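Local coordinates for protein glucosidase (Croceicoccus marinus, PDB 5Z3K) that probably hydrolyses O-glycosidic bonds as a beta-glucosidase of glycoside hydrolase family 39, with a TIM barrel at its core, at residues V197-N202 against M405-P410; M227-N232 against L262-M267; R234-F239 against A281-A286; I300-D305 against F314-G319. One frame throughout, in Å; residues are numbered along the deposited sequence.

In the fold
Contacts 2 and 4 both involve the closed parallel barrel, their centres about 11 Å apart: contact 2 pairs strand 223-229 with strand 259-266, which is the neighbour of strand 298-301 in contact 4. Contact 3, centred about 10 Å from contact 2, joins the start of helix 238-252 to helix 277-291, the helices that follow those strands, and the segments of contacts 2 and 3 alternate along the chain. Contact 1 encloses the others in sequence, since 405-410 returns to the loop after strand 191-197; it touches contact 2 but its centre is about 21 Å from that of contact 4. The contacts with barrel strands gather at their C-terminal ends, where TIM-barrel glycosidases carry their active sites.

Contact 1. Residues V197-N202 against M405-P410; sequences VAFPLN and MSLNVP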
loop_
_atom_site.group_PDB
_atom_site.type_symbol
_atom_site.label_atom_id
_atom_site.label_comp_id
_atom_site.label_asym_id
_atom_site.label_seq_id
_atom_site.Cartn_x
_atom_site.Cartn_y
_atom_site.Cartn_z
ATOM N N VAL A 197 -5.918 -3.879 -11.941
ATOM C CA VAL A 197 -5.813 -5.238 -12.460
ATOM C C VAL A 197 -5.613 -6.226 -11.321
ATOM O O VAL A 197 -4.656 -6.119 -10.543
ATOM C CB VAL A 197 -4.652 -5.321 -13.462
ATOM C CG1 VAL A 197 -4.583 -6.716 -14.088
ATOM C CG2 VAL A 197 -4.782 -4.249 -14.536
ATOM N N ALA A 198 -6.490 -7.230 -11.246
ATOM C CA ALA A 198 -6.354 -8.254 -10.215
ATOM C C ALA A 198 -5.323 -9.311 -10.584
ATOM O O ALA A 198 -4.671 -9.868 -9.695
ATOM C CB ALA A 198 -7.702 -8.934 -9.955
ATOM N N PHE A 199 -5.180 -9.615 -11.874
ATOM C CA PHE A 199 -4.314 -10.691 -12.357
ATOM C C PHE A 199 -3.270 -10.108 -13.307
ATOM O O PHE A 199 -3.342 -10.316 -14.527
ATOM C CB PHE A 199 -5.145 -11.776 -13.044
ATOM C CG PHE A 199 -6.256 -12.331 -12.184
ATOM C CD1 PHE A 199 -6.070 -12.522 -10.825
ATOM C CD2 PHE A 199 -7.476 -12.665 -12.738
ATOM C CE1 PHE A 199 -7.079 -13.031 -10.033
ATOM C CE2 PHE A 199 -8.488 -13.177 -11.957
ATOM C CZ PHE A 199 -8.292 -13.362 -10.602
ATOM N N PRO A 200 -2.267 -9.387 -12.777
ATOM C CA PRO A 200 -1.398 -8.571 -13.650
ATOM C C PRO A 200 -0.473 -9.359 -14.562
ATOM O O PRO A 200 0.124 -8.744 -15.455
ATOM C CB PRO A 200 -0.582 -7.731 -12.659
ATOM C CG PRO A 200 -0.605 -8.528 -11.387
ATOM C CD PRO A 200 -1.958 -9.182 -11.349
ATOM N N LEU A 201 -0.300 -10.665 -14.370
ATOM C CA LEU A 201 0.456 -11.466 -15.328
ATOM C C LEU A 201 -0.459 -12.222 -16.290
ATOM O O LEU A 201 -0.014 -13.178 -16.935
ATOM C CB LEU A 201 1.389 -12.446 -14.612
ATOM C CG LEU A 201 2.447 -11.864 -13.663
ATOM C CD1 LEU A 201 3.329 -12.968 -13.082
ATOM C CD2 LEU A 201 3.289 -10.797 -14.357
ATOM N N ASN A 202 -1.724 -11.819 -16.394
ATOM C CA ASN A 202 -2.696 -12.452 -17.283
ATOM C C ASN A 202 -3.088 -11.459 -18.367
ATOM O O ASN A 202 -3.544 -10.353 -18.061
ATOM C CB ASN A 202 -3.942 -12.905 -16.516
ATOM C CG ASN A 202 -3.728 -14.201 -15.751
ATOM O OD1 ASN A 202 -3.000 -14.240 -14.768
ATOM N ND2 ASN A 202 -4.386 -15.268 -16.192
HETATM N N MSE A 405 -10.899 -20.195 -9.450
HETATM C CA MSE A 405 -10.194 -19.228 -10.286
HETATM C C MSE A 405 -8.701 -19.546 -10.416
HETATM O O MSE A 405 -8.162 -20.369 -9.674
HETATM C CB MSE A 405 -10.377 -17.815 -9.729
HETATM C CG MSE A 405 -11.820 -17.330 -9.728
HETATM SE SE MSE A 405 -11.922 -15.434 -10.120
HETATM C CE MSE A 405 -11.162 -15.482 -11.908
ATOM N N SER A 406 -8.043 -18.879 -11.361
ATOM C CA SER A 406 -6.637 -19.140 -11.639
ATOM C C SER A 406 -5.974 -17.886 -12.196
ATOM O O SER A 406 -6.600 -17.099 -12.913
ATOM C CB SER A 406 -6.472 -20.302 -12.625
ATOM O OG SER A 406 -6.681 -19.857 -13.949
ATOM N N LEU A 407 -4.695 -17.710 -11.863
ATOM C CA LEU A 407 -3.910 -16.600 -12.381
ATOM C C LEU A 407 -2.479 -17.058 -12.616
ATOM O O LEU A 407 -2.003 -18.011 -11.994
ATOM C CB LEU A 407 -3.926 -15.393 -11.429
ATOM C CG LEU A 407 -3.089 -15.511 -10.147
ATOM C CD1 LEU A 407 -2.545 -14.161 -9.729
ATOM C CD2 LEU A 407 -3.915 -16.109 -9.022
ATOM N N ASN A 408 -1.795 -16.362 -13.525
ATOM C CA ASN A 408 -0.378 -16.609 -13.766
ATOM C C ASN A 408 0.461 -16.034 -12.624
ATOM O O ASN A 408 0.227 -14.908 -12.175
ATOM C CB ASN A 408 0.051 -15.998 -15.097
ATOM C CG ASN A 408 -0.619 -16.669 -16.289
ATOM O OD1 ASN A 408 -1.080 -17.808 -16.196
ATOM N ND2 ASN A 408 -0.691 -15.956 -17.407
ATOM N N VAL A 409 1.427 -16.818 -12.151
ATOM C CA VAL A 409 2.313 -16.416 -11.057
ATOM C C VAL A 409 3.739 -16.544 -11.571
ATOM O O VAL A 409 3.997 -17.388 -12.439
ATOM C CB VAL A 409 2.101 -17.282 -9.803
ATOM C CG1 VAL A 409 0.771 -16.953 -9.117
ATOM C CG2 VAL A 409 2.192 -18.758 -10.154
ATOM N N PRO A 410 4.687 -15.746 -11.088
ATOM C CA PRO A 410 6.065 -15.883 -11.551
ATOM C C PRO A 410 6.652 -17.207 -11.096
ATOM O O PRO A 410 6.155 -17.823 -10.143
ATOM C CB PRO A 410 6.785 -14.690 -10.900
ATOM C CG PRO A 410 5.936 -14.285 -9.752
ATOM C CD PRO A 410 4.526 -14.658 -10.099
HETATM O O HOH W 1 -1.725 -12.940 -12.927
HETATM O O HOH W 2 -4.119 -18.292 -15.155
#
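Met405, present as selenomethionine, bends at chi2 and chi3 and brings its terminal CE to the edge of the Phe199 ring, 3.5 Å from CE2. SE also lies near the ring plane, 5.5 Å from the centroid, an edge-on Met-aromatic contact. Ser406 points away; its OG reaches Asn202 ND2 and Asn408 OD1 through a shared water. Leu407 turns back, its CB 3.6 Å from Phe199 CD1, so an apolar side chain again meets the ring. Asn408 supplies the direct polar bonds. Its backbone N gives a nearly straight bond (171°) to Asn202 OD1, 2.7 Å away and on a lone pair, while its ND2 donates to Leu201 O at 2.9 Å. The two amides stack, planes 20° apart. Another water donates to Asn202 OD1 and Asn408 O and accepts from Leu201 N, so OD1 takes two bonds. Asparagine suits both places because each amide bonds main chain of the opposite segment. Pro410 CD closes on Leu201 CD1 at 3.6 Å. The type I turn 199-202 follows barrel strand 191-197, and strand 405-408 pairs with strand 391-394; Leu201 and Pro410 both rest on Ile242 of helix 238-252, and Leu407 and Pro410 touch Trp228 of strand 223-229.

Contact 2. Residues M227-N232 against L262-M267; sequences MWYGDN and LSYWSM
Over one face of the Tyr264 ring sits the selenium of Met227, SE lying 4.4 Å from the centroid and 26° off the normal, a Met-aromatic contact; the two side chains run side by side and CE reaches CD1 at 3.3 Å. The Tyr229 hydroxyl approaches the same ring obliquely, with OH 3.0 Å from Tyr264 CD2, and the Tyr229 ring has Ser266 CB in its plane at the edge, 3.9 Å from CD1. These are neighbouring parallel strands of a TIM barrel, joined by the beta-alpha-beta crossover through helix 238-252, and their axes lie 4.9 Å apart at only 3°. Side chains alternate. Met227, Tyr229, Tyr264 and Ser266 share one face of the sheet, where the Tyr264 hydroxyl bonds Asp156. Trp228 and Trp265 take the other, helix-covered face; large indoles suit this filling role, and Trp228 NE1 is satisfied by Asp238 OD2. Leu262 brings CD1 to 3.9 Å from Trp228 N. The main chains are linked by Trp228 N to Tyr264 O at 3.1 Å and Gly230 N to Ser266 O. Beyond the strands the chains draw closer: lacking a side chain, Gly230 lets Met267 O come within 2.9 Å of its C atom.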
loop_
_atom_site.group_PDB
_atom_site.type_symbol
_atom_site.label_atom_id
_atom_site.label_comp_id
_atom_site.label_asym_id
_atom_site.label_seq_id
_atom_site.Cartn_x
_atom_site.Cartn_y
_atom_site.Cartn_z
HETATM N N MSE A 227 -2.691 -5.206 -8.547
HETATM C CA MSE A 227 -2.575 -5.820 -7.213
HETATM C C MSE A 227 -1.701 -7.066 -7.218
HETATM O O MSE A 227 -1.504 -7.687 -8.263
HETATM C CB MSE A 227 -3.957 -6.171 -6.661
HETATM C CG MSE A 227 -4.477 -7.585 -6.974
HETATM SE SE MSE A 227 -6.276 -7.704 -6.170
HETATM C CE MSE A 227 -6.765 -6.051 -6.993
ATOM N N TRP A 228 -1.188 -7.435 -6.047
ATOM C CA TRP A 228 -0.438 -8.678 -5.912
ATOM C C TRP A 228 -0.458 -9.143 -4.459
ATOM O O TRP A 228 -0.327 -8.333 -3.541
ATOM C CB TRP A 228 1.012 -8.544 -6.383
ATOM C CG TRP A 228 1.570 -9.905 -6.580
ATOM C CD1 TRP A 228 2.430 -10.577 -5.761
ATOM C CD2 TRP A 228 1.230 -10.803 -7.639
ATOM N NE1 TRP A 228 2.670 -11.841 -6.270
ATOM C CE2 TRP A 228 1.934 -12.002 -7.414
ATOM C CE3 TRP A 228 0.397 -10.706 -8.758
ATOM C CZ2 TRP A 228 1.833 -13.096 -8.273
ATOM C CZ3 TRP A 228 0.300 -11.789 -9.607
ATOM C CH2 TRP A 228 1.021 -12.965 -9.364
ATOM N N TYR A 229 -0.613 -10.453 -4.264
ATOM C CA TYR A 229 -0.563 -11.069 -2.948
ATOM C C TYR A 229 0.459 -12.197 -2.950
ATOM O O TYR A 229 0.695 -12.835 -3.979
ATOM C CB TYR A 229 -1.919 -11.649 -2.533
ATOM C CG TYR A 229 -3.061 -10.670 -2.514
ATOM C CD1 TYR A 229 -3.146 -9.684 -1.537
ATOM C CD2 TYR A 229 -4.072 -10.745 -3.466
ATOM C CE1 TYR A 229 -4.211 -8.790 -1.510
ATOM C CE2 TYR A 229 -5.133 -9.860 -3.451
ATOM C CZ TYR A 229 -5.199 -8.886 -2.474
ATOM O OH TYR A 229 -6.263 -8.012 -2.470
ATOM N N GLY A 230 1.034 -12.468 -1.780
ATOM C CA GLY A 230 2.036 -13.518 -1.667
ATOM C C GLY A 230 1.513 -14.893 -1.284
ATOM O O GLY A 230 2.279 -15.714 -0.777
ATOM N N ASP A 231 0.217 -15.166 -1.507
ATOM C CA ASP A 231 -0.381 -16.388 -0.967
ATOM C C ASP A 231 0.350 -17.635 -1.437
ATOM O O ASP A 231 0.580 -18.558 -0.653
ATOM C CB ASP A 231 -1.852 -16.498 -1.364
ATOM C CG ASP A 231 -2.702 -15.454 -0.711
ATOM O OD1 ASP A 231 -2.749 -14.344 -1.261
ATOM O OD2 ASP A 231 -3.319 -15.740 0.336
ATOM N N ASN A 232 0.689 -17.699 -2.718
ATOM C CA ASN A 232 1.228 -18.922 -3.292
ATOM C C ASN A 232 2.747 -18.900 -3.426
ATOM O O ASN A 232 3.317 -19.808 -4.042
ATOM C CB ASN A 232 0.571 -19.191 -4.649
ATOM C CG ASN A 232 0.848 -20.593 -5.162
ATOM O OD1 ASN A 232 1.353 -20.767 -6.270
ATOM N ND2 ASN A 232 0.557 -21.597 -4.338
ATOM N N LEU A 262 0.606 0.225 -6.978
ATOM C CA LEU A 262 0.297 -1.074 -6.395
ATOM C C LEU A 262 -0.868 -0.874 -5.424
ATOM O O LEU A 262 -0.675 -0.472 -4.274
ATOM C CB LEU A 262 1.549 -1.643 -5.730
ATOM C CG LEU A 262 1.552 -2.995 -5.017
ATOM C CD1 LEU A 262 0.915 -4.098 -5.881
ATOM C CD2 LEU A 262 2.992 -3.341 -4.597
ATOM N N SER A 263 -2.097 -1.140 -5.897
ATOM C CA SER A 263 -3.296 -0.777 -5.140
ATOM C C SER A 263 -3.595 -1.721 -3.984
ATOM O O SER A 263 -4.320 -1.333 -3.056
ATOM C CB SER A 263 -4.511 -0.729 -6.074
ATOM O OG SER A 263 -4.566 0.532 -6.714
ATOM N N TYR A 264 -3.096 -2.956 -4.044
ATOM C CA TYR A 264 -3.170 -3.921 -2.950
ATOM C C TYR A 264 -1.853 -4.660 -2.914
ATOM O O TYR A 264 -1.402 -5.154 -3.953
ATOM C CB TYR A 264 -4.238 -5.006 -3.127
ATOM C CG TYR A 264 -5.704 -4.655 -3.203
ATOM C CD1 TYR A 264 -6.249 -4.105 -4.355
ATOM C CD2 TYR A 264 -6.564 -4.997 -2.170
ATOM C CE1 TYR A 264 -7.611 -3.840 -4.450
ATOM C CE2 TYR A 264 -7.935 -4.734 -2.248
ATOM C CZ TYR A 264 -8.451 -4.163 -3.399
ATOM O OH TYR A 264 -9.815 -3.902 -3.492
ATOM N N TRP A 265 -1.281 -4.797 -1.731
ATOM C CA TRP A 265 -0.180 -5.731 -1.550
ATOM C C TRP A 265 -0.208 -6.222 -0.114
ATOM O O TRP A 265 -0.475 -5.448 0.815
ATOM C CB TRP A 265 1.171 -5.109 -1.908
ATOM C CG TRP A 265 1.773 -4.157 -0.909
ATOM C CD1 TRP A 265 1.664 -2.802 -0.908
ATOM C CD2 TRP A 265 2.639 -4.490 0.189
ATOM N NE1 TRP A 265 2.380 -2.266 0.132
ATOM C CE2 TRP A 265 2.991 -3.279 0.822
ATOM C CE3 TRP A 265 3.150 -5.690 0.696
ATOM C CZ2 TRP A 265 3.826 -3.232 1.938
ATOM C CZ3 TRP A 265 3.979 -5.637 1.817
ATOM C CH2 TRP A 265 4.307 -4.416 2.418
ATOM N N SER A 266 0.078 -7.510 0.053
ATOM C CA SER A 266 -0.053 -8.191 1.327
ATOM C C SER A 266 0.616 -9.546 1.184
ATOM O O SER A 266 0.756 -10.063 0.076
ATOM C CB SER A 266 -1.532 -8.362 1.712
ATOM O OG SER A 266 -1.636 -8.910 3.002
HETATM N N MSE A 267 1.015 -10.127 2.309
HETATM C CA MSE A 267 1.491 -11.503 2.213
HETATM C C MSE A 267 0.363 -12.412 1.760
HETATM O O MSE A 267 0.602 -13.350 1.016
HETATM C CB MSE A 267 2.063 -12.036 3.522
HETATM C CG MSE A 267 2.651 -13.429 3.317
HETATM SE SE MSE A 267 3.719 -14.052 4.817
HETATM C CE MSE A 267 2.313 -14.896 5.808
#

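Contact 3. Residues R234-F239 against A281-A286; sequences RDPMDF and AAFLAA
Phe283 presses its ring against Pro236 and the turn before helix 238-252, and has the most surface buried here. With CG anti to its own backbone N (chi1 177°), the ring leaves helix 277-291 and reaches across to the main chain of 234-236. There CE2 lies 3.3 Å from Pro236 N, while Arg234 O and Asp235 N sit at the ring edge, in its plane. Pro236 is second in buried area. Its CB stands over one face of the Phe283 ring, 4.2 Å from the centroid and 17° off the normal, a CH-pi contact, and its CD meets Phe283 CE2 at 3.8 Å. Proline suits this place, a compact apolar ring with no N-H to leave unpaired against an aromatic. Ala286, further along its helix, adds CB at 3.8 Å from Pro236 CG; a methyl is small enough to let the proline come close. Phe283 CE1 also enters the plane of the Phe239 ring at its edge, 3.8 Å from Phe239 CE2. Asp235 fixes the type I turn 235-238: its OD1 accepts from Met237 N, a capping bond, and its OD2 forms a salt bridge with Arg413. Phe239 packs edge-to-face on Trp265 and Ser375 touches Ala286, so the N-terminal turn of helix 238-252 packs on helix 277-291, between barrel strand 259-266 and the mixed sheet that contains strand 369-376.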
loop_
_atom_site.group_PDB
_atom_site.type_symbol
_atom_site.label_atom_id
_atom_site.label_comp_id
_atom_site.label_asym_id
_atom_site.label_seq_id
_atom_site.Cartn_x
_atom_site.Cartn_y
_atom_site.Cartn_z
ATOM N N ARG A 234 4.744 -16.826 -0.691
ATOM C CA ARG A 234 5.269 -16.247 0.551
ATOM C C ARG A 234 6.620 -15.572 0.333
ATOM O O ARG A 234 7.461 -15.572 1.233
ATOM C CB ARG A 234 5.387 -17.288 1.674
ATOM C CG ARG A 234 4.144 -18.110 1.945
ATOM C CD ARG A 234 2.907 -17.271 2.083
ATOM N NE ARG A 234 2.250 -17.541 3.352
ATOM C CZ ARG A 234 1.038 -18.066 3.476
ATOM N NH1 ARG A 234 0.327 -18.372 2.403
ATOM N NH2 ARG A 234 0.535 -18.264 4.678
ATOM N N ASP A 235 6.841 -14.997 -0.854
ATOM C CA ASP A 235 8.143 -14.443 -1.231
ATOM C C ASP A 235 8.036 -12.925 -1.277
ATOM O O ASP A 235 7.331 -12.388 -2.151
ATOM C CB ASP A 235 8.589 -14.998 -2.594
ATOM C CG ASP A 235 10.021 -14.606 -2.971
ATOM O OD1 ASP A 235 10.613 -13.750 -2.278
ATOM O OD2 ASP A 235 10.563 -15.176 -3.965
ATOM N N PRO A 236 8.704 -12.189 -0.376
ATOM C CA PRO A 236 8.562 -10.719 -0.378
ATOM C C PRO A 236 9.151 -10.060 -1.611
ATOM O O PRO A 236 8.894 -8.869 -1.839
ATOM C CB PRO A 236 9.299 -10.288 0.905
ATOM C CG PRO A 236 10.293 -11.395 1.150
ATOM C CD PRO A 236 9.595 -12.662 0.697
HETATM N N MSE A 237 9.925 -10.794 -2.410
HETATM C CA MSE A 237 10.463 -10.274 -3.657
HETATM C C MSE A 237 9.381 -10.087 -4.735
HETATM O O MSE A 237 9.586 -9.319 -5.671
HETATM C CB MSE A 237 11.579 -11.203 -4.172
HETATM C CG MSE A 237 12.408 -10.649 -5.344
HETATM SE SE MSE A 237 13.299 -8.926 -4.969
HETATM C CE MSE A 237 14.666 -9.526 -3.695
ATOM N N ASP A 238 8.226 -10.751 -4.580
ATOM C CA ASP A 238 7.237 -10.807 -5.664
ATOM C C ASP A 238 6.867 -9.426 -6.194
ATOM O O ASP A 238 6.681 -9.242 -7.403
ATOM C CB ASP A 238 5.959 -11.499 -5.194
ATOM C CG ASP A 238 6.027 -12.996 -5.290
ATOM O OD1 ASP A 238 7.138 -13.542 -5.518
ATOM O OD2 ASP A 238 4.960 -13.625 -5.084
ATOM N N PHE A 239 6.725 -8.446 -5.304
ATOM C CA PHE A 239 6.199 -7.159 -5.751
ATOM C C PHE A 239 7.154 -6.470 -6.713
ATOM O O PHE A 239 6.716 -5.860 -7.698
ATOM C CB PHE A 239 5.864 -6.325 -4.524
ATOM C CG PHE A 239 5.041 -7.095 -3.559
ATOM C CD1 PHE A 239 3.705 -7.366 -3.840
ATOM C CD2 PHE A 239 5.611 -7.643 -2.432
ATOM C CE1 PHE A 239 2.947 -8.130 -2.984
ATOM C CE2 PHE A 239 4.864 -8.410 -1.568
ATOM C CZ PHE A 239 3.537 -8.659 -1.835
ATOM N N ALA A 281 4.649 -10.209 9.761
ATOM C CA ALA A 281 5.359 -8.969 10.068
ATOM C C ALA A 281 6.714 -8.915 9.370
ATOM O O ALA A 281 7.069 -7.907 8.746
ATOM C CB ALA A 281 5.540 -8.851 11.582
ATOM N N ALA A 282 7.490 -9.995 9.474
ATOM C CA ALA A 282 8.794 -10.007 8.823
ATOM C C ALA A 282 8.639 -9.950 7.310
ATOM O O ALA A 282 9.430 -9.292 6.621
ATOM C CB ALA A 282 9.589 -11.245 9.243
ATOM N N PHE A 283 7.617 -10.622 6.780
ATOM C CA PHE A 283 7.362 -10.573 5.341
ATOM C C PHE A 283 7.101 -9.149 4.884
ATOM O O PHE A 283 7.675 -8.687 3.890
ATOM C CB PHE A 283 6.174 -11.473 4.972
ATOM C CG PHE A 283 5.788 -11.419 3.507
ATOM C CD1 PHE A 283 4.994 -10.385 3.007
ATOM C CD2 PHE A 283 6.218 -12.413 2.628
ATOM C CE1 PHE A 283 4.641 -10.348 1.643
ATOM C CE2 PHE A 283 5.862 -12.391 1.286
ATOM C CZ PHE A 283 5.084 -11.353 0.787
ATOM N N LEU A 284 6.198 -8.440 5.575
ATOM C CA LEU A 284 5.802 -7.139 5.052
ATOM C C LEU A 284 6.942 -6.130 5.174
ATOM O O LEU A 284 7.086 -5.263 4.304
ATOM C CB LEU A 284 4.519 -6.656 5.736
ATOM C CG LEU A 284 4.559 -6.058 7.128
ATOM C CD1 LEU A 284 4.668 -4.541 7.023
ATOM C CD2 LEU A 284 3.294 -6.474 7.899
ATOM N N ALA A 285 7.798 -6.263 6.193
ATOM C CA ALA A 285 8.968 -5.395 6.265
ATOM C C ALA A 285 9.962 -5.712 5.146
ATOM O O ALA A 285 10.485 -4.798 4.496
ATOM C CB ALA A 285 9.628 -5.505 7.644
ATOM N N ALA A 286 10.231 -6.995 4.895
ATOM C CA ALA A 286 11.129 -7.334 3.791
ATOM C C ALA A 286 10.542 -6.911 2.448
ATOM O O ALA A 286 11.271 -6.447 1.564
ATOM C CB ALA A 286 11.438 -8.836 3.783
#

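Contact 4. Residues I300-D305 against F314-G319; sequences IFFRAD and FTDPAG
Phe302 and Ala318 meet closely, the ring CE2 lying 3.4 Å from the alanine CB in an oblique approach. Phe302 holds CG anti to its backbone N (chi1 -180°), which carries the ring over to 314-319, and the methyl of Ala318 is small enough to sit against it. At the ring edge, near its plane, comes Asp316 OD2, 3.6 Å from CZ, with ring and carboxylate planes 80° apart; the weakly positive ring hydrogens suit a carboxylate there. The other oxygen, OD1, accepts from Ala318 N at 2.9 Å, an Asx turn within the type I turn 316-319. Arg303 starts with CG between N and the carbonyl carbon (chi1 48°), laying CG over the centre of a Phe302 face. The chain then bends back to Asp305, gripped side-on: NE to OD1 at 2.8 Å and NH2 to OD2 at 2.9 Å, the latter on the syn lone pair. NH1 reaches Asp316 OD2 through a water, which ties this salt bridge to the other segment. Between main chains, Arg303 N donates to Ala318 O at 3.2 Å, and that oxygen also accepts from a water shared with Phe302 O. Gly319, with no CB to collide with Asp305 O, sets CA 3.4 Å from Arg303 O in a CA-H...O contact. The peptide bond before Arg303 is cis, just after the last barrel strand, consistent with the non-proline cis peptide of many TIM-barrel glycosidases there. That strand, 298-301, runs between strands 259-266 and 25-27; Phe302 meets Tyr264 of the former, and Arg303 touches Ser27 of the latter.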
loop_
_atom_site.group_PDB
_atom_site.type_symbol
_atom_site.label_atom_id
_atom_site.label_comp_id
_atom_site.label_asym_id
_atom_site.label_seq_id
_atom_site.Cartn_x
_atom_site.Cartn_y
_atom_site.Cartn_z
ATOM N N ILE A 300 0.053 0.521 -1.765
ATOM C CA ILE A 300 -1.077 0.509 -0.830
ATOM C C ILE A 300 -1.063 -0.851 -0.140
ATOM O O ILE A 300 -1.485 -1.856 -0.727
ATOM C CB ILE A 300 -2.426 0.738 -1.532
ATOM C CG1 ILE A 300 -2.427 2.008 -2.386
ATOM C CG2 ILE A 300 -3.554 0.801 -0.512
ATOM C CD1 ILE A 300 -2.405 3.312 -1.575
ATOM N N PHE A 301 -0.587 -0.891 1.102
ATOM C CA PHE A 301 -0.621 -2.122 1.881
ATOM C C PHE A 301 -2.046 -2.466 2.289
ATOM O O PHE A 301 -2.792 -1.607 2.756
ATOM C CB PHE A 301 0.229 -1.982 3.139
ATOM C CG PHE A 301 0.102 -3.159 4.067
ATOM C CD1 PHE A 301 0.862 -4.307 3.845
ATOM C CD2 PHE A 301 -0.787 -3.132 5.138
ATOM C CE1 PHE A 301 0.765 -5.402 4.692
ATOM C CE2 PHE A 301 -0.913 -4.218 5.989
ATOM C CZ PHE A 301 -0.137 -5.361 5.769
ATOM N N PHE A 302 -2.395 -3.748 2.175
ATOM C CA PHE A 302 -3.748 -4.242 2.423
ATOM C C PHE A 302 -3.724 -5.191 3.620
ATOM O O PHE A 302 -3.084 -6.244 3.548
ATOM C CB PHE A 302 -4.263 -4.969 1.177
ATOM C CG PHE A 302 -5.661 -5.520 1.316
ATOM C CD1 PHE A 302 -6.759 -4.676 1.254
ATOM C CD2 PHE A 302 -5.875 -6.876 1.505
ATOM C CE1 PHE A 302 -8.052 -5.171 1.376
ATOM C CE2 PHE A 302 -7.169 -7.384 1.628
ATOM C CZ PHE A 302 -8.257 -6.523 1.559
ATOM N N ARG A 303 -4.394 -4.835 4.727
ATOM C CA ARG A 303 -5.020 -3.544 5.021
ATOM C C ARG A 303 -4.706 -3.209 6.482
ATOM O O ARG A 303 -4.684 -4.115 7.328
ATOM C CB ARG A 303 -6.541 -3.592 4.791
ATOM C CG ARG A 303 -7.246 -4.796 5.437
ATOM C CD ARG A 303 -8.706 -4.957 4.947
ATOM N NE ARG A 303 -9.587 -3.993 5.607
ATOM C CZ ARG A 303 -10.880 -3.824 5.331
ATOM N NH1 ARG A 303 -11.483 -4.545 4.387
ATOM N NH2 ARG A 303 -11.570 -2.911 5.995
ATOM N N ALA A 304 -4.456 -1.929 6.783
ATOM C CA ALA A 304 -4.025 -1.505 8.122
ATOM C C ALA A 304 -5.219 -1.171 9.026
ATOM O O ALA A 304 -5.358 -0.064 9.559
ATOM C CB ALA A 304 -3.070 -0.316 8.019
ATOM N N ASP A 305 -6.091 -2.156 9.222
ATOM C CA ASP A 305 -7.168 -1.996 10.196
ATOM C C ASP A 305 -7.496 -3.372 10.762
ATOM O O ASP A 305 -6.722 -4.321 10.599
ATOM C CB ASP A 305 -8.378 -1.256 9.592
ATOM C CG ASP A 305 -9.091 -2.023 8.463
ATOM O OD1 ASP A 305 -8.807 -3.220 8.213
ATOM O OD2 ASP A 305 -9.970 -1.396 7.817
ATOM N N PHE A 314 -17.628 -9.346 6.677
ATOM C CA PHE A 314 -16.866 -10.312 7.460
ATOM C C PHE A 314 -15.599 -9.619 7.950
ATOM O O PHE A 314 -15.394 -8.424 7.714
ATOM C CB PHE A 314 -16.542 -11.573 6.646
ATOM C CG PHE A 314 -15.354 -11.425 5.727
ATOM C CD1 PHE A 314 -15.299 -10.395 4.797
ATOM C CD2 PHE A 314 -14.300 -12.320 5.789
ATOM C CE1 PHE A 314 -14.214 -10.258 3.958
ATOM C CE2 PHE A 314 -13.206 -12.196 4.941
ATOM C CZ PHE A 314 -13.162 -11.161 4.029
ATOM N N THR A 315 -14.752 -10.372 8.655
ATOM C CA THR A 315 -13.468 -9.867 9.135
ATOM C C THR A 315 -12.372 -10.464 8.267
ATOM O O THR A 315 -12.059 -11.657 8.368
ATOM C CB THR A 315 -13.245 -10.194 10.608
ATOM O OG1 THR A 315 -14.273 -9.576 11.382
ATOM C CG2 THR A 315 -11.890 -9.656 11.063
ATOM N N ASP A 316 -11.799 -9.636 7.419
ATOM C CA ASP A 316 -10.778 -10.097 6.500
ATOM C C ASP A 316 -9.481 -10.343 7.268
ATOM O O ASP A 316 -8.999 -9.441 7.963
ATOM C CB ASP A 316 -10.581 -9.047 5.410
ATOM C CG ASP A 316 -9.816 -9.570 4.210
ATOM O OD1 ASP A 316 -8.836 -10.320 4.394
ATOM O OD2 ASP A 316 -10.194 -9.214 3.072
ATOM N N PRO A 317 -8.883 -11.531 7.159
ATOM C CA PRO A 317 -7.631 -11.789 7.881
ATOM C C PRO A 317 -6.464 -10.938 7.401
ATOM O O PRO A 317 -5.455 -10.842 8.114
ATOM C CB PRO A 317 -7.386 -13.285 7.628
ATOM C CG PRO A 317 -8.105 -13.573 6.363
ATOM C CD PRO A 317 -9.327 -12.698 6.376
ATOM N N ALA A 318 -6.573 -10.295 6.234
ATOM C CA ALA A 318 -5.544 -9.351 5.816
ATOM C C ALA A 318 -5.505 -8.100 6.694
ATOM O O ALA A 318 -4.508 -7.368 6.657
ATOM C CB ALA A 318 -5.759 -8.953 4.351
ATOM N N GLY A 319 -6.542 -7.845 7.488
ATOM C CA GLY A 319 -6.487 -6.758 8.456
ATOM C C GLY A 319 -5.455 -7.070 9.530
ATOM O O GLY A 319 -5.572 -8.093 10.227
HETATM O O HOH W 3 -2.197 -8.107 5.403
HETATM O O HOH W 4 -11.567 -6.961 2.661
#